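Local coordinates for protein glycerol-3-phosphate dehydrogenase [NAD(+)] (Dunaliella salina, PDB 6IUY) that probably interconverts dihydroxyacetone phosphate and sn-glycerol 3-phosphate with NAD, and joins this dehydrogenase to a phosphatase-like domain so that glycerol can be made directly, at residues R383-E387 with G388-I392; A535-Q538 with K539-G543; I320-P323 with G324-L327; E115-I118 with A119-A123. All coordinates share one frame; numbering follows the deposited sequence.

From the N terminus the chain first makes interaction 4, successive turns of helix 114-123 in the haloacid dehalogenase-like part. Interaction 3 follows in the NAD-binding part, where 320-327 contain a tight turn, 322-325, in the loop between helix 307-315 and strand 331-334. Interaction 1 closes the two-stranded hairpin of 382-385 and 388-391, and interaction 2 finishes helix 528-541 in the C-terminal dehydrogenase part. All four are local and run in series, so none nests in or crosses another. They are spread widely: the centres of interactions 2 and 4 lie about 61 Å apart, those of interactions 1 and 3 about 33 Å.

Interaction 1 (R383-E387 with G388-I392); sequences RVRAE and GPQLI
Strands 383-385 and 388-391 run antiparallel, Arg383 facing Gln390 and Arg385 facing Gly388 as hydrogen-bonded pairs, with Val384 opposite Pro389 as the non-hydrogen-bonded pair between them. Arg383 N gives to Gln390 O at 2.8 Å, and Gln390 N returns the bond to Arg383 O at 2.8 Å. Nearer the turn, Arg385 N reaches Gly388 O at 2.8 Å, and Gly388 N closes back on Arg385 O. This is a beta hairpin with a two-residue loop: Ala386 and Glu387 both take positive phi, as a type I' turn demands. Glycine suits position 388, since a beta carbon would crowd the ring of Pro389.

On the face shared by Arg383, Arg385 and Gln390, the side chains of Arg383 and Gln390 lie side by side and point the same way. In each, CG stands anti to the backbone N, which brings the two chains off their strands in parallel. Arg383 NE then points at Gln390 OE1, 3.0 Å away and nearly straight at 173°. The amide oxygen meets the guanidinium at its edge and in its plane, although the two flat groups are turned 37° apart. The amide's other end, NE2, rests 3.9 Å from Arg385 CD. Met395 of helix 392-400 touches both Arg383 and Gln390, while Val384 and Pro389 turn the other face to helix 564-577. Gln390 is buried, and the bond from Arg383 NE satisfies its amide oxygen; in return a neutral acceptor probably restrains the guanidinium's rotation without burying a carboxylate.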
loop_
_atom_site.group_PDB
_atom_site.type_symbol
_atom_site.label_atom_id
_atom_site.label_comp_id
_atom_site.label_asym_id
_atom_site.label_seq_id
_atom_site.Cartn_x
_atom_site.Cartn_y
_atom_site.Cartn_z
ATOM N N ARG A 383 12.211 -21.086 5.827
ATOM C CA ARG A 383 12.613 -22.452 5.539
ATOM C C ARG A 383 11.551 -23.081 4.665
ATOM O O ARG A 383 10.355 -22.841 4.858
ATOM C CB ARG A 383 12.813 -23.278 6.831
ATOM C CG ARG A 383 13.405 -24.681 6.552
ATOM C CD ARG A 383 13.643 -25.490 7.831
ATOM N NE ARG A 383 12.416 -26.125 8.306
ATOM C CZ ARG A 383 12.195 -27.435 8.307
ATOM N NH1 ARG A 383 11.042 -27.910 8.759
ATOM N NH2 ARG A 383 13.130 -28.272 7.870
ATOM N N VAL A 384 11.970 -23.889 3.707
ATOM C CA VAL A 384 11.007 -24.638 2.924
ATOM C C VAL A 384 10.647 -25.939 3.634
ATOM O O VAL A 384 11.510 -26.759 3.920
ATOM C CB VAL A 384 11.534 -24.957 1.527
ATOM C CG1 VAL A 384 10.439 -25.610 0.694
ATOM C CG2 VAL A 384 12.026 -23.686 0.862
ATOM N N ARG A 385 9.364 -26.129 3.902
ATOM C CA ARG A 385 8.886 -27.302 4.619
ATOM C C ARG A 385 7.610 -27.809 3.974
ATOM O O ARG A 385 6.732 -27.010 3.632
ATOM C CB ARG A 385 8.642 -26.962 6.087
ATOM C CG ARG A 385 7.851 -27.998 6.837
ATOM C CD ARG A 385 7.308 -27.418 8.118
ATOM N NE ARG A 385 6.120 -28.143 8.548
ATOM C CZ ARG A 385 6.135 -29.137 9.426
ATOM N NH1 ARG A 385 7.283 -29.512 9.975
ATOM N NH2 ARG A 385 5.000 -29.746 9.760
ATOM N N ALA A 386 7.506 -29.126 3.799
ATOM C CA ALA A 386 6.316 -29.723 3.185
ATOM C C ALA A 386 5.899 -28.966 1.937
ATOM O O ALA A 386 4.738 -28.581 1.806
ATOM C CB ALA A 386 5.162 -29.753 4.177
ATOM N N GLU A 387 6.859 -28.714 1.051
ATOM C CA GLU A 387 6.619 -27.922 -0.161
ATOM C C GLU A 387 5.956 -26.562 0.107
ATOM O O GLU A 387 5.307 -25.999 -0.773
ATOM C CB GLU A 387 5.770 -28.724 -1.149
ATOM C CG GLU A 387 6.543 -29.837 -1.845
ATOM C CD GLU A 387 5.660 -30.695 -2.748
ATOM O OE1 GLU A 387 4.417 -30.657 -2.587
ATOM O OE2 GLU A 387 6.210 -31.410 -3.618
ATOM N N GLY A 388 6.134 -26.032 1.315
ATOM C CA GLY A 388 5.554 -24.747 1.671
ATOM C C GLY A 388 6.510 -23.811 2.401
ATOM O O GLY A 388 7.590 -24.210 2.845
ATOM N N PRO A 389 6.123 -22.540 2.522
ATOM C CA PRO A 389 6.942 -21.588 3.282
ATOM C C PRO A 389 6.778 -21.718 4.790
ATOM O O PRO A 389 5.645 -21.722 5.276
ATOM C CB PRO A 389 6.412 -20.233 2.820
ATOM C CG PRO A 389 4.992 -20.511 2.482
ATOM C CD PRO A 389 4.973 -21.892 1.874
ATOM N N GLN A 390 7.885 -21.797 5.521
ATOM C CA GLN A 390 7.837 -21.654 6.970
ATOM C C GLN A 390 8.637 -20.415 7.344
ATOM O O GLN A 390 9.861 -20.404 7.200
ATOM C CB GLN A 390 8.393 -22.906 7.668
ATOM C CG GLN A 390 8.577 -22.759 9.169
ATOM C CD GLN A 390 9.144 -24.016 9.836
ATOM O OE1 GLN A 390 10.294 -24.398 9.609
ATOM N NE2 GLN A 390 8.331 -24.658 10.668
ATOM N N LEU A 391 7.963 -19.357 7.793
ATOM C CA LEU A 391 8.677 -18.140 8.176
ATOM C C LEU A 391 9.229 -18.308 9.590
ATOM O O LEU A 391 8.853 -19.234 10.306
ATOM C CB LEU A 391 7.767 -16.912 8.091
ATOM C CG LEU A 391 7.110 -16.761 6.718
ATOM C CD1 LEU A 391 6.218 -15.524 6.632
ATOM C CD2 LEU A 391 8.189 -16.753 5.653
ATOM N N ILE A 392 10.113 -17.418 10.010
ATOM C CA ILE A 392 10.756 -17.637 11.290
ATOM C C ILE A 392 9.738 -17.717 12.429
ATOM O O ILE A 392 9.877 -18.552 13.332
ATOM C CB ILE A 392 11.781 -16.561 11.602
ATOM C CG1 ILE A 392 12.751 -16.436 10.431
ATOM C CG2 ILE A 392 12.542 -16.928 12.908
ATOM C CD1 ILE A 392 13.174 -17.793 9.869
#

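Interaction 2 (A535-Q538 with K539-G543); sequences AWAQ and KRIAG
Arg540 N donates to Trp536 O at 2.9 Å, nearly straight at 167°, one turn from the C-terminal end of helix 528-541. The helix stops in a Schellman motif at Gly543, whose positive phi would jam a beta carbon against the preceding carbonyl. Alongside, Ile541 N bonds Ala537 O at 3.1 Å, and the last turn thins out to a weak bond from Ala542 N to Gln538 O.

The same i to i+4 spacing sets Arg540 against the indole of Trp536. With CG anti to the backbone N (chi1 -179°), the tryptophan presents a face to the arginine, and Arg540 CG sits over the six-membered ring, 3.7 Å from its centroid, as a CH-pi contact. The chain bends at chi2, so the guanidinium comes back to the ring at a slant of 51° with Trp536 CZ2 over one of its faces. Arg540 NH2 is bonded to Val547 O, so the arginine joins the helix end to the following loop, while Phe549 stacks on the indole. Were Trp536 an alanine, Arg540 CG and the guanidinium would probably lose the indole they lie against, and Phe549 its stacking partner. Small Ala537 suits the side facing Ile473 of helix 454-477. Lys539, by contrast, runs its aliphatic stem past a backbone oxygen, CG lying 3.4 Å from Ala535 O.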
loop_
_atom_site.group_PDB
_atom_site.type_symbol
_atom_site.label_atom_id
_atom_site.label_comp_id
_atom_site.label_asym_id
_atom_site.label_seq_id
_atom_site.Cartn_x
_atom_site.Cartn_y
_atom_site.Cartn_z
ATOM N N ALA A 535 27.038 -5.331 -7.984
ATOM C CA ALA A 535 28.399 -5.783 -8.301
ATOM C C ALA A 535 28.400 -7.091 -9.087
ATOM O O ALA A 535 29.155 -7.250 -10.042
ATOM C CB ALA A 535 29.214 -5.922 -7.033
ATOM N N TRP A 536 27.543 -8.030 -8.714
ATOM C CA TRP A 536 27.460 -9.287 -9.458
ATOM C C TRP A 536 27.119 -9.059 -10.926
ATOM O O TRP A 536 27.725 -9.654 -11.819
ATOM C CB TRP A 536 26.409 -10.186 -8.840
ATOM C CG TRP A 536 26.216 -11.543 -9.472
ATOM C CD1 TRP A 536 26.853 -12.699 -9.135
ATOM C CD2 TRP A 536 25.269 -11.893 -10.491
ATOM N NE1 TRP A 536 26.380 -13.744 -9.893
ATOM C CE2 TRP A 536 25.408 -13.275 -10.734
ATOM C CE3 TRP A 536 24.321 -11.174 -11.223
ATOM C CZ2 TRP A 536 24.642 -13.947 -11.678
ATOM C CZ3 TRP A 536 23.567 -11.840 -12.159
ATOM C CH2 TRP A 536 23.730 -13.212 -12.380
ATOM N N ALA A 537 26.128 -8.210 -11.163
ATOM C CA ALA A 537 25.619 -7.995 -12.512
ATOM C C ALA A 537 26.641 -7.222 -13.334
ATOM O O ALA A 537 26.822 -7.502 -14.507
ATOM C CB ALA A 537 24.257 -7.267 -12.474
ATOM N N GLN A 538 27.333 -6.262 -12.727
ATOM C CA GLN A 538 28.426 -5.586 -13.431
ATOM C C GLN A 538 29.500 -6.563 -13.911
ATOM O O GLN A 538 30.035 -6.432 -15.017
ATOM C CB GLN A 538 29.078 -4.534 -12.545
ATOM C CG GLN A 538 28.267 -3.293 -12.422
ATOM C CD GLN A 538 28.705 -2.433 -11.272
ATOM O OE1 GLN A 538 29.449 -2.875 -10.397
ATOM N NE2 GLN A 538 28.245 -1.193 -11.259
ATOM N N LYS A 539 29.823 -7.540 -13.075
ATOM C CA LYS A 539 30.883 -8.477 -13.409
ATOM C C LYS A 539 30.422 -9.503 -14.440
ATOM O O LYS A 539 31.162 -9.830 -15.368
ATOM C CB LYS A 539 31.389 -9.170 -12.139
ATOM C CG LYS A 539 32.153 -8.229 -11.225
ATOM C CD LYS A 539 32.387 -8.844 -9.858
ATOM C CE LYS A 539 33.038 -7.851 -8.913
ATOM N NZ LYS A 539 34.346 -7.389 -9.450
ATOM N N ARG A 540 29.208 -10.023 -14.275
ATOM C CA ARG A 540 28.649 -10.975 -15.237
ATOM C C ARG A 540 28.623 -10.390 -16.634
ATOM O O ARG A 540 29.019 -11.045 -17.593
ATOM C CB ARG A 540 27.234 -11.397 -14.846
ATOM C CG ARG A 540 27.178 -12.620 -13.985
ATOM C CD ARG A 540 27.793 -13.836 -14.652
ATOM N NE ARG A 540 28.204 -14.777 -13.618
ATOM C CZ ARG A 540 27.446 -15.762 -13.154
ATOM N NH1 ARG A 540 26.231 -15.963 -13.659
ATOM N NH2 ARG A 540 27.912 -16.560 -12.199
ATOM N N ILE A 541 28.139 -9.154 -16.737
ATOM C CA ILE A 541 28.078 -8.433 -18.008
ATOM C C ILE A 541 29.451 -8.229 -18.650
ATOM O O ILE A 541 29.578 -8.225 -19.872
ATOM C CB ILE A 541 27.428 -7.042 -17.832
ATOM C CG1 ILE A 541 25.921 -7.111 -18.080
ATOM C CG2 ILE A 541 28.073 -6.016 -18.760
ATOM C CD1 ILE A 541 25.110 -7.530 -16.873
ATOM N N ALA A 542 30.469 -8.043 -17.813
ATOM C CA ALA A 542 31.812 -7.720 -18.270
ATOM C C ALA A 542 32.571 -8.966 -18.724
ATOM O O ALA A 542 33.701 -8.874 -19.191
ATOM C CB ALA A 542 32.583 -7.004 -17.173
ATOM N N GLY A 543 31.940 -10.125 -18.598
ATOM C CA GLY A 543 32.567 -11.366 -18.988
ATOM C C GLY A 543 32.789 -12.361 -17.866
ATOM O O GLY A 543 32.890 -13.560 -18.109
#

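Interaction 3 (I320-P323 with G324-L327); sequences IYLP and GIDL. With NAD (nicotinamide-adenine-dinucleotide), chain C.
Leu322 and Ile325 meet across a type II beta turn, Leu322 CG, anti to the backbone N (chi1 -158°) and beside the carbonyl carbon, lying 3.6 Å from Ile325 CG1. Leu322 CD2 reaches Leu327 CD2 at 4.2 Å, so three branched aliphatic side chains gather on one side of the turn. The neighbouring Tyr321 faces the dinucleotide instead: one face of its ring is turned to the adenosine ribose of NAD, with C3B above it, offset toward the rim, and CE1 3.4 Å from C5B. Ile320 CG2 covers the opposite face, 3.5 Å above the plane, sandwiching the ring. The tyrosine hydroxyl is hydrogen-bonded to Glu301. Replacing Tyr321 with a serine is likely to leave the ribose without the ring face it packs on and Glu301 without its phenol partner.

Behind this first shell, the turn is held by a weak bond from Ile325 N to Leu322 O at 3.4 Å. A water donates to both Leu322 O and Ile325 O. Pro323 fits the first corner with its fixed phi, and Gly324 the second, where phi is +81° and a beta carbon would clash with Pro323 O. Further out, Asn318 OD1 receives both Ile320 N and Tyr321 N. The whole turn belongs to the loop between helix 307-315 and strand 331-334, and packs on helix 266-282: Leu322 and Leu327 on Cys269, Ile325 on Arg273.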
loop_
_atom_site.group_PDB
_atom_site.type_symbol
_atom_site.label_atom_id
_atom_site.label_comp_id
_atom_site.label_asym_id
_atom_site.label_seq_id
_atom_site.Cartn_x
_atom_site.Cartn_y
_atom_site.Cartn_z
ATOM N N ILE A 320 33.086 -5.666 15.158
ATOM C CA ILE A 320 33.119 -6.362 13.879
ATOM C C ILE A 320 31.874 -6.095 13.038
ATOM O O ILE A 320 31.963 -5.926 11.820
ATOM C CB ILE A 320 33.230 -7.871 14.062
ATOM C CG1 ILE A 320 34.487 -8.226 14.866
ATOM C CG2 ILE A 320 33.264 -8.554 12.730
ATOM C CD1 ILE A 320 34.564 -9.714 15.184
ATOM N N TYR A 321 30.719 -6.086 13.691
ATOM C CA TYR A 321 29.449 -6.044 12.989
ATOM C C TYR A 321 28.727 -4.727 13.188
ATOM O O TYR A 321 27.808 -4.434 12.451
ATOM C CB TYR A 321 28.562 -7.210 13.429
ATOM C CG TYR A 321 29.165 -8.529 13.035
ATOM C CD1 TYR A 321 29.043 -9.000 11.748
ATOM C CD2 TYR A 321 29.910 -9.275 13.945
ATOM C CE1 TYR A 321 29.626 -10.209 11.366
ATOM C CE2 TYR A 321 30.489 -10.481 13.582
ATOM C CZ TYR A 321 30.353 -10.944 12.293
ATOM O OH TYR A 321 30.921 -12.151 11.931
ATOM N N LEU A 322 29.145 -3.937 14.176
ATOM C CA LEU A 322 28.582 -2.597 14.356
ATOM C C LEU A 322 29.603 -1.662 14.968
ATOM O O LEU A 322 29.373 -1.108 16.030
ATOM C CB LEU A 322 27.314 -2.642 15.219
ATOM C CG LEU A 322 26.372 -1.437 15.037
ATOM C CD1 LEU A 322 25.680 -1.448 13.687
ATOM C CD2 LEU A 322 25.333 -1.365 16.121
ATOM N N PRO A 323 30.736 -1.458 14.268
ATOM C CA PRO A 323 31.858 -0.656 14.780
ATOM C C PRO A 323 31.511 0.797 15.049
ATOM O O PRO A 323 30.768 1.410 14.287
ATOM C CB PRO A 323 32.909 -0.746 13.661
ATOM C CG PRO A 323 32.182 -1.263 12.444
ATOM C CD PRO A 323 30.985 -2.010 12.918
ATOM N N GLY A 324 32.070 1.342 16.126
ATOM C CA GLY A 324 31.878 2.728 16.471
ATOM C C GLY A 324 30.582 3.019 17.190
ATOM O O GLY A 324 30.336 4.152 17.566
ATOM N N ILE A 325 29.740 2.007 17.360
ATOM C CA ILE A 325 28.461 2.205 18.030
ATOM C C ILE A 325 28.480 1.653 19.464
ATOM O O ILE A 325 28.835 0.489 19.715
ATOM C CB ILE A 325 27.289 1.537 17.257
ATOM C CG1 ILE A 325 27.250 1.997 15.796
ATOM C CG2 ILE A 325 25.949 1.863 17.940
ATOM C CD1 ILE A 325 26.984 3.492 15.646
ATOM N N ASP A 326 28.099 2.514 20.392
ATOM C CA ASP A 326 28.023 2.160 21.795
ATOM C C ASP A 326 26.707 1.452 22.085
ATOM O O ASP A 326 25.659 2.085 22.093
ATOM C CB ASP A 326 28.156 3.418 22.663
ATOM C CG ASP A 326 28.246 3.099 24.161
ATOM O OD1 ASP A 326 29.370 3.127 24.726
ATOM O OD2 ASP A 326 27.198 2.833 24.780
ATOM N N LEU A 327 26.751 0.135 22.280
ATOM C CA LEU A 327 25.605 -0.571 22.845
ATOM C C LEU A 327 25.689 -0.098 24.272
ATOM O O LEU A 327 26.807 0.109 24.761
ATOM C CB LEU A 327 25.727 -2.092 22.713
ATOM C CG LEU A 327 26.400 -2.563 21.426
ATOM C CD1 LEU A 327 26.419 -4.061 21.366
ATOM C CD2 LEU A 327 25.672 -2.014 20.207
HETATM P PA NAD C . 24.505 -10.020 9.933
HETATM O O1A NAD C . 25.243 -8.848 10.434
HETATM O O2A NAD C . 24.070 -9.912 8.478
HETATM O O5B NAD C . 25.416 -11.365 10.046
HETATM C C5B NAD C . 26.482 -11.438 11.004
HETATM C C4B NAD C . 26.160 -12.521 12.065
HETATM O O4B NAD C . 26.182 -13.702 11.510
HETATM C C3B NAD C . 27.280 -12.561 13.107
HETATM O O3B NAD C . 26.929 -11.981 14.277
HETATM C C2B NAD C . 27.548 -14.064 13.320
HETATM O O2B NAD C . 27.622 -14.328 14.790
HETATM C C1B NAD C . 26.542 -14.641 12.757
HETATM N N9A NAD C . 26.917 -15.923 12.332
HETATM C C8A NAD C . 27.884 -16.277 11.455
HETATM N N7A NAD C . 27.874 -17.626 11.366
HETATM C C5A NAD C . 26.919 -18.112 12.202
HETATM C C6A NAD C . 26.505 -19.394 12.513
HETATM N N6A NAD C . 27.032 -20.607 11.988
HETATM N N1A NAD C . 25.502 -19.585 13.380
HETATM C C2A NAD C . 24.906 -18.506 13.963
HETATM N N3A NAD C . 25.315 -17.250 13.674
HETATM C C4A NAD C . 26.322 -17.059 12.792
HETATM O O3 NAD C . 23.211 -10.212 10.864
HETATM P PN NAD C . 22.034 -9.155 11.123
HETATM O O1N NAD C . 22.365 -7.807 10.508
HETATM O O2N NAD C . 21.784 -8.981 12.604
HETATM O O5D NAD C . 20.757 -9.699 10.372
HETATM C C5D NAD C . 20.074 -10.853 10.825
HETATM C C4D NAD C . 18.621 -10.739 10.343
HETATM O O4D NAD C . 18.198 -9.493 10.447
HETATM C C3D NAD C . 18.570 -11.082 8.868
HETATM O O3D NAD C . 17.555 -11.937 8.656
HETATM C C2D NAD C . 18.304 -9.729 8.149
HETATM O O2D NAD C . 17.619 -10.035 6.866
HETATM C C1D NAD C . 17.583 -9.065 9.008
HETATM N N1N NAD C . 17.659 -7.621 8.903
HETATM C C2N NAD C . 18.850 -6.955 8.704
HETATM C C3N NAD C . 18.871 -5.564 8.613
HETATM C C7N NAD C . 20.222 -4.859 8.364
HETATM O O7N NAD C . 20.251 -3.698 8.003
HETATM N N7N NAD C . 21.438 -5.601 8.586
HETATM C C4N NAD C . 17.711 -4.829 8.725
HETATM C C5N NAD C . 16.516 -5.488 8.954
HETATM C C6N NAD C . 16.508 -6.880 9.050
HETATM O O HOH W 1 28.523 -1.640 18.359
#

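Interaction 4 (E115-I118 with A119-A123); sequences ENLI and AALKA
Leu117 and Leu121, one turn apart, cross obliquely with their CD1 methyls 4.0 Å apart. Their first torsions differ: Leu117 carries CG anti to its N (chi1 168°), which tips its end forward along the helix, whereas Leu121 has CG anti to the carbonyl carbon and reaches back, CG 3.4 Å from Leu117 O. Each therefore leans toward the other, and Leu117 CD1 also lies 4.1 Å from Leu121 CG. Ile118 and Lys122, also four residues apart, touch by Ile118 CG2 and Lys122 CD at 4.2 Å. In the lysine, the bend at chi3 carries NZ off from the isoleucine.

The backbone beneath is regular alpha helix, with Leu121 N on Leu117 O at 3.0 Å and Lys122 N on Ile118 O at 3.0 Å. Helix 114-123 runs into strand 127-131, completing a crossover from strand 37-40 to its parallel neighbour in the central sheet of the haloacid dehalogenase-like domain. Leucine and isoleucine suit the buried side: Leu121 rests on Val38, Phe40 and Val128, and Leu117 on Phe40. Strand 37-40 leads to the magnesium ligand Asp41, whose side chain lies about 10 Å from that of Ile118. Leu117 is also covered by Tyr247 and Leu250 of helix 247-251. Small Ala120 fits against Leu254, while at the start of the contact Glu115 OE1 is hydrogen-bonded to His145 NE2.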
loop_
_atom_site.group_PDB
_atom_site.type_symbol
_atom_site.label_atom_id
_atom_site.label_comp_id
_atom_site.label_asym_id
_atom_site.label_seq_id
_atom_site.Cartn_x
_atom_site.Cartn_y
_atom_site.Cartn_z
ATOM N N GLU A 115 0.257 4.676 45.137
ATOM C CA GLU A 115 0.588 5.472 43.957
ATOM C C GLU A 115 1.656 4.781 43.116
ATOM O O GLU A 115 1.516 4.672 41.903
ATOM C CB GLU A 115 1.072 6.866 44.348
ATOM C CG GLU A 115 0.186 7.579 45.347
ATOM C CD GLU A 115 0.763 8.917 45.764
ATOM O OE1 GLU A 115 0.961 9.783 44.880
ATOM O OE2 GLU A 115 1.036 9.093 46.972
ATOM N N ASN A 116 2.715 4.303 43.762
ATOM C CA ASN A 116 3.751 3.557 43.052
ATOM C C ASN A 116 3.210 2.288 42.395
ATOM O O ASN A 116 3.645 1.916 41.311
ATOM C CB ASN A 116 4.917 3.180 43.987
ATOM C CG ASN A 116 5.765 4.368 44.371
ATOM O OD1 ASN A 116 5.666 5.437 43.770
ATOM N ND2 ASN A 116 6.616 4.189 45.383
ATOM N N LEU A 117 2.280 1.608 43.060
ATOM C CA LEU A 117 1.714 0.387 42.502
ATOM C C LEU A 117 0.839 0.674 41.282
ATOM O O LEU A 117 0.935 -0.007 40.257
ATOM C CB LEU A 117 0.897 -0.354 43.551
ATOM C CG LEU A 117 0.039 -1.482 42.987
ATOM C CD1 LEU A 117 0.893 -2.457 42.204
ATOM C CD2 LEU A 117 -0.662 -2.196 44.128
ATOM N N ILE A 118 -0.018 1.683 41.389
ATOM C CA ILE A 118 -0.930 1.991 40.304
ATOM C C ILE A 118 -0.137 2.508 39.089
ATOM O O ILE A 118 -0.423 2.125 37.954
ATOM C CB ILE A 118 -2.021 2.998 40.763
ATOM C CG1 ILE A 118 -3.035 2.268 41.660
ATOM C CG2 ILE A 118 -2.738 3.612 39.566
ATOM C CD1 ILE A 118 -4.025 3.170 42.397
ATOM N N ALA A 119 0.880 3.338 39.331
ATOM C CA ALA A 119 1.762 3.820 38.259
ATOM C C ALA A 119 2.439 2.672 37.522
ATOM O O ALA A 119 2.528 2.674 36.293
ATOM C CB ALA A 119 2.806 4.762 38.811
ATOM N N ALA A 120 2.919 1.693 38.284
ATOM C CA ALA A 120 3.556 0.522 37.718
ATOM C C ALA A 120 2.595 -0.247 36.809
ATOM O O ALA A 120 2.961 -0.653 35.696
ATOM C CB ALA A 120 4.073 -0.383 38.829
ATOM N N LEU A 121 1.373 -0.464 37.289
ATOM C CA LEU A 121 0.380 -1.194 36.508
ATOM C C LEU A 121 0.120 -0.461 35.184
ATOM O O LEU A 121 0.147 -1.069 34.117
ATOM C CB LEU A 121 -0.922 -1.379 37.305
ATOM C CG LEU A 121 -0.839 -2.293 38.539
ATOM C CD1 LEU A 121 -2.023 -2.062 39.465
ATOM C CD2 LEU A 121 -0.756 -3.772 38.144
ATOM N N LYS A 122 -0.097 0.844 35.241
ATOM C CA LYS A 122 -0.413 1.570 34.018
ATOM C C LYS A 122 0.787 1.556 33.038
ATOM O O LYS A 122 0.610 1.457 31.824
ATOM C CB LYS A 122 -0.862 2.998 34.360
ATOM C CG LYS A 122 -2.079 3.012 35.317
ATOM C CD LYS A 122 -2.780 4.360 35.430
ATOM C CE LYS A 122 -3.725 4.586 34.266
ATOM N NZ LYS A 122 -4.536 5.815 34.468
ATOM N N ALA A 123 2.002 1.605 33.582
ATOM C CA ALA A 123 3.219 1.639 32.780
ATOM C C ALA A 123 3.399 0.384 31.943
ATOM O O ALA A 123 4.054 0.433 30.901
ATOM C CB ALA A 123 4.441 1.846 33.674
#